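Macrolide 2'-phosphotransferase MphH (Brachybacterium faecium, PDB 5UXD) binds azithromycin and probably inactivates macrolide antibiotics by transferring a phosphate from a nucleoside triphosphate to their 2'-hydroxyl. Local coordinates at residues A[114-125]-A[201-211]. Residues are numbered along the deposited sequence; the frame is centred on the assembly and turned at random.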
# COMPACT_ATOMS: atom_id res chain seq x y z
N VAL A 114 -3.60 9.56 -13.85
CA VAL A 114 -4.83 10.22 -13.44
C VAL A 114 -4.44 11.43 -12.60
O VAL A 114 -3.47 11.37 -11.84
CB VAL A 114 -5.78 9.25 -12.68
CG1 VAL A 114 -5.06 8.60 -11.51
CG2 VAL A 114 -7.05 9.98 -12.23
N ASP A 115 -5.17 12.52 -12.76
CA ASP A 115 -4.82 13.79 -12.13
C ASP A 115 -5.52 13.89 -10.78
O ASP A 115 -6.71 13.56 -10.67
CB ASP A 115 -5.22 14.94 -13.07
CG ASP A 115 -4.73 16.30 -12.59
OD1 ASP A 115 -5.07 16.76 -11.49
OD2 ASP A 115 -3.93 16.91 -13.35
N MET A 116 -4.78 14.27 -9.76
CA MET A 116 -5.33 14.34 -8.42
C MET A 116 -6.40 15.41 -8.21
O MET A 116 -7.04 15.43 -7.17
CB MET A 116 -4.24 14.37 -7.36
CG MET A 116 -3.34 13.14 -7.43
SD MET A 116 -3.85 11.83 -6.30
CE MET A 116 -5.04 10.91 -7.27
N ALA A 117 -6.55 16.31 -9.18
CA ALA A 117 -7.64 17.28 -9.12
C ALA A 117 -8.93 16.76 -9.76
O ALA A 117 -9.91 17.52 -9.84
CB ALA A 117 -7.21 18.60 -9.78
N SER A 118 -8.96 15.49 -10.17
CA SER A 118 -10.15 14.90 -10.79
C SER A 118 -11.25 14.67 -9.76
O SER A 118 -11.02 14.02 -8.74
CB SER A 118 -9.79 13.58 -11.46
OG SER A 118 -10.94 12.80 -11.74
N THR A 119 -12.46 15.16 -10.05
CA THR A 119 -13.59 14.81 -9.18
C THR A 119 -14.00 13.36 -9.35
O THR A 119 -14.52 12.75 -8.40
CB THR A 119 -14.79 15.70 -9.47
OG1 THR A 119 -15.01 15.74 -10.88
CG2 THR A 119 -14.55 17.12 -8.96
N VAL A 120 -13.81 12.79 -10.54
CA VAL A 120 -14.17 11.39 -10.76
C VAL A 120 -13.32 10.48 -9.87
O VAL A 120 -13.85 9.59 -9.19
CB VAL A 120 -14.04 11.02 -12.25
CG1 VAL A 120 -14.18 9.52 -12.43
CG2 VAL A 120 -15.11 11.74 -13.05
N TYR A 121 -12.00 10.69 -9.86
CA TYR A 121 -11.13 9.88 -9.01
C TYR A 121 -11.43 10.10 -7.53
O TYR A 121 -11.42 9.15 -6.74
CB TYR A 121 -9.65 10.20 -9.29
CG TYR A 121 -8.70 9.29 -8.55
CD1 TYR A 121 -8.33 8.06 -9.08
CD2 TYR A 121 -8.18 9.65 -7.30
CE1 TYR A 121 -7.46 7.22 -8.42
CE2 TYR A 121 -7.31 8.81 -6.62
CZ TYR A 121 -6.95 7.60 -7.20
OH TYR A 121 -6.09 6.75 -6.54
N ALA A 122 -11.67 11.35 -7.14
CA ALA A 122 -12.00 11.66 -5.75
C ALA A 122 -13.23 10.87 -5.30
O ALA A 122 -13.22 10.25 -4.23
CB ALA A 122 -12.23 13.17 -5.58
N ARG A 123 -14.30 10.87 -6.12
CA ARG A 123 -15.49 10.12 -5.71
C ARG A 123 -15.25 8.61 -5.74
O ARG A 123 -15.75 7.89 -4.87
CB ARG A 123 -16.70 10.47 -6.58
CG ARG A 123 -17.16 11.89 -6.41
CD ARG A 123 -18.36 12.21 -7.26
NE ARG A 123 -17.97 12.91 -8.48
CZ ARG A 123 -18.03 12.38 -9.69
NH1 ARG A 123 -18.50 11.15 -9.87
NH2 ARG A 123 -17.65 13.10 -10.74
N SER A 124 -14.48 8.12 -6.71
CA SER A 124 -14.18 6.69 -6.76
C SER A 124 -13.37 6.27 -5.54
O SER A 124 -13.67 5.25 -4.90
CB SER A 124 -13.42 6.37 -8.05
OG SER A 124 -13.03 5.02 -8.09
N LEU A 125 -12.36 7.06 -5.18
CA LEU A 125 -11.53 6.74 -4.02
C LEU A 125 -12.35 6.72 -2.73
O LEU A 125 -12.26 5.78 -1.93
CB LEU A 125 -10.38 7.74 -3.91
CG LEU A 125 -9.53 7.50 -2.65
CD1 LEU A 125 -8.78 6.19 -2.78
CD2 LEU A 125 -8.55 8.64 -2.42
N PRO A 201 -1.96 6.33 -6.09
CA PRO A 201 -2.30 5.81 -7.43
C PRO A 201 -1.43 4.67 -7.94
O PRO A 201 -1.89 3.90 -8.79
CB PRO A 201 -2.17 7.06 -8.31
CG PRO A 201 -2.60 8.16 -7.41
CD PRO A 201 -2.04 7.80 -6.05
N ALA A 202 -0.19 4.53 -7.46
CA ALA A 202 0.62 3.40 -7.90
C ALA A 202 0.05 2.06 -7.47
O ALA A 202 0.42 1.02 -8.04
CB ALA A 202 2.05 3.53 -7.37
N HIS A 203 -0.84 2.03 -6.46
CA HIS A 203 -1.44 0.79 -6.00
C HIS A 203 -2.89 0.65 -6.44
O HIS A 203 -3.64 -0.14 -5.86
CB HIS A 203 -1.32 0.68 -4.49
CG HIS A 203 0.09 0.53 -4.03
ND1 HIS A 203 0.58 1.14 -2.90
CD2 HIS A 203 1.13 -0.16 -4.57
CE1 HIS A 203 1.86 0.82 -2.75
NE2 HIS A 203 2.21 0.03 -3.76
N THR A 204 -3.32 1.43 -7.42
CA THR A 204 -4.64 1.29 -8.01
C THR A 204 -4.51 0.96 -9.49
O THR A 204 -3.46 1.17 -10.12
CB THR A 204 -5.49 2.55 -7.82
OG1 THR A 204 -4.96 3.61 -8.62
CG2 THR A 204 -5.51 3.00 -6.35
N LEU A 205 -5.57 0.39 -10.04
CA LEU A 205 -5.74 0.40 -11.48
C LEU A 205 -6.98 1.22 -11.79
O LEU A 205 -7.97 1.17 -11.04
CB LEU A 205 -5.87 -1.01 -12.07
CG LEU A 205 -4.82 -2.03 -11.62
CD1 LEU A 205 -5.16 -3.42 -12.14
CD2 LEU A 205 -3.44 -1.61 -12.08
N VAL A 206 -6.89 1.98 -12.87
CA VAL A 206 -7.93 2.94 -13.19
C VAL A 206 -8.46 2.68 -14.59
O VAL A 206 -7.74 2.22 -15.49
CB VAL A 206 -7.44 4.41 -13.07
CG1 VAL A 206 -7.21 4.78 -11.61
CG2 VAL A 206 -6.20 4.63 -13.90
N GLU A 207 -9.75 2.96 -14.75
CA GLU A 207 -10.40 2.97 -16.05
C GLU A 207 -11.35 4.16 -16.07
O GLU A 207 -12.23 4.26 -15.21
CB GLU A 207 -11.17 1.66 -16.30
CG GLU A 207 -10.28 0.41 -16.39
CD GLU A 207 -11.03 -0.82 -16.88
OE1 GLU A 207 -12.28 -0.81 -16.84
OE2 GLU A 207 -10.37 -1.79 -17.30
N ASP A 208 -11.16 5.07 -17.03
CA ASP A 208 -11.95 6.29 -17.11
C ASP A 208 -11.90 7.08 -15.80
O ASP A 208 -12.92 7.59 -15.32
CB ASP A 208 -13.39 5.99 -17.52
CG ASP A 208 -13.50 5.50 -18.96
OD1 ASP A 208 -12.59 5.81 -19.75
OD2 ASP A 208 -14.50 4.83 -19.29
N GLU A 209 -10.71 7.16 -15.22
CA GLU A 209 -10.40 7.89 -13.98
C GLU A 209 -11.09 7.30 -12.75
O GLU A 209 -11.09 7.92 -11.68
CB GLU A 209 -10.72 9.39 -14.10
CG GLU A 209 -10.34 9.98 -15.46
CD GLU A 209 -10.17 11.50 -15.43
OE1 GLU A 209 -9.52 12.03 -16.36
OE2 GLU A 209 -10.68 12.16 -14.49
N ARG A 210 -11.66 6.10 -12.87
CA ARG A 210 -12.26 5.41 -11.74
C ARG A 210 -11.38 4.23 -11.35
O ARG A 210 -10.77 3.59 -12.22
CB ARG A 210 -13.67 4.91 -12.06
CG ARG A 210 -14.66 6.04 -12.30
CD ARG A 210 -16.09 5.55 -12.45
NE ARG A 210 -16.97 6.67 -12.76
CZ ARG A 210 -17.18 7.13 -13.99
NH1 ARG A 210 -16.59 6.56 -15.03
NH2 ARG A 210 -17.99 8.17 -14.18
N ILE A 211 -11.31 3.96 -10.05
CA ILE A 211 -10.56 2.81 -9.56
C ILE A 211 -11.33 1.54 -9.91
O ILE A 211 -12.52 1.41 -9.61
CB ILE A 211 -10.34 2.91 -8.05
CG1 ILE A 211 -9.49 4.13 -7.71
CG2 ILE A 211 -9.70 1.64 -7.50
CD1 ILE A 211 -9.40 4.40 -6.21
O HOH W 1 -16.24 8.08 -9.80
O HOH W 2 -15.18 3.34 -8.54
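Tyr121, in the first turn of helix 119-133, lays its ring along the hairpin formed by strands 204-207 and 210-214. CG anti to the backbone N (chi1 -174°) carries the ring off the helix toward the hairpin. Tyr121 CB lies 3.6 Å from Glu209 O, and CD1 stays near that carbonyl, which sits at the ring's edge. Tyr121 CE1 then meets Val206 CG1, also at the edge, and Ile211 CG1, which approaches obliquely at 3.8 Å. At the tip, OH reaches Thr204 CG2 and the CG of Pro201, whose side chain crosses that of Tyr121 at about a right angle. A long, flat residue suits this place because it spans from the turn to the start of the strand. Met116, bent at chi2 and chi3, brings its flexible CE to 3.7 Å from Pro201 CG.

Polar bonds fix the outer side. Ser118, the N-cap, accepts from Tyr121 N while its OG donates to Glu209 OE2 at 2.8 Å, nearly along the C-O axis; a small hydroxyl can do both. Further along the helix, Ser124 OG accepts from Ile211 N (2.8 Å, with an N-H...O angle of 157°), tying helix to strand, and also binds a water. Between the two serines, at an exposed place, Arg210 CG packs 3.5 Å from Val120 CG1, which also overlies one face of the guanidinium, near the edge of the group.

The hairpin follows Ala202 and His203, which bind GDP and magnesium, respectively, in another structure of this protein. Apolar packing inside and serine bonds outside thus anchor this helix of the kinase-like fold beside the nucleotide-metal site, while the carboxylate of Glu209 would probably interact favourably with the helix's N-terminal dipole.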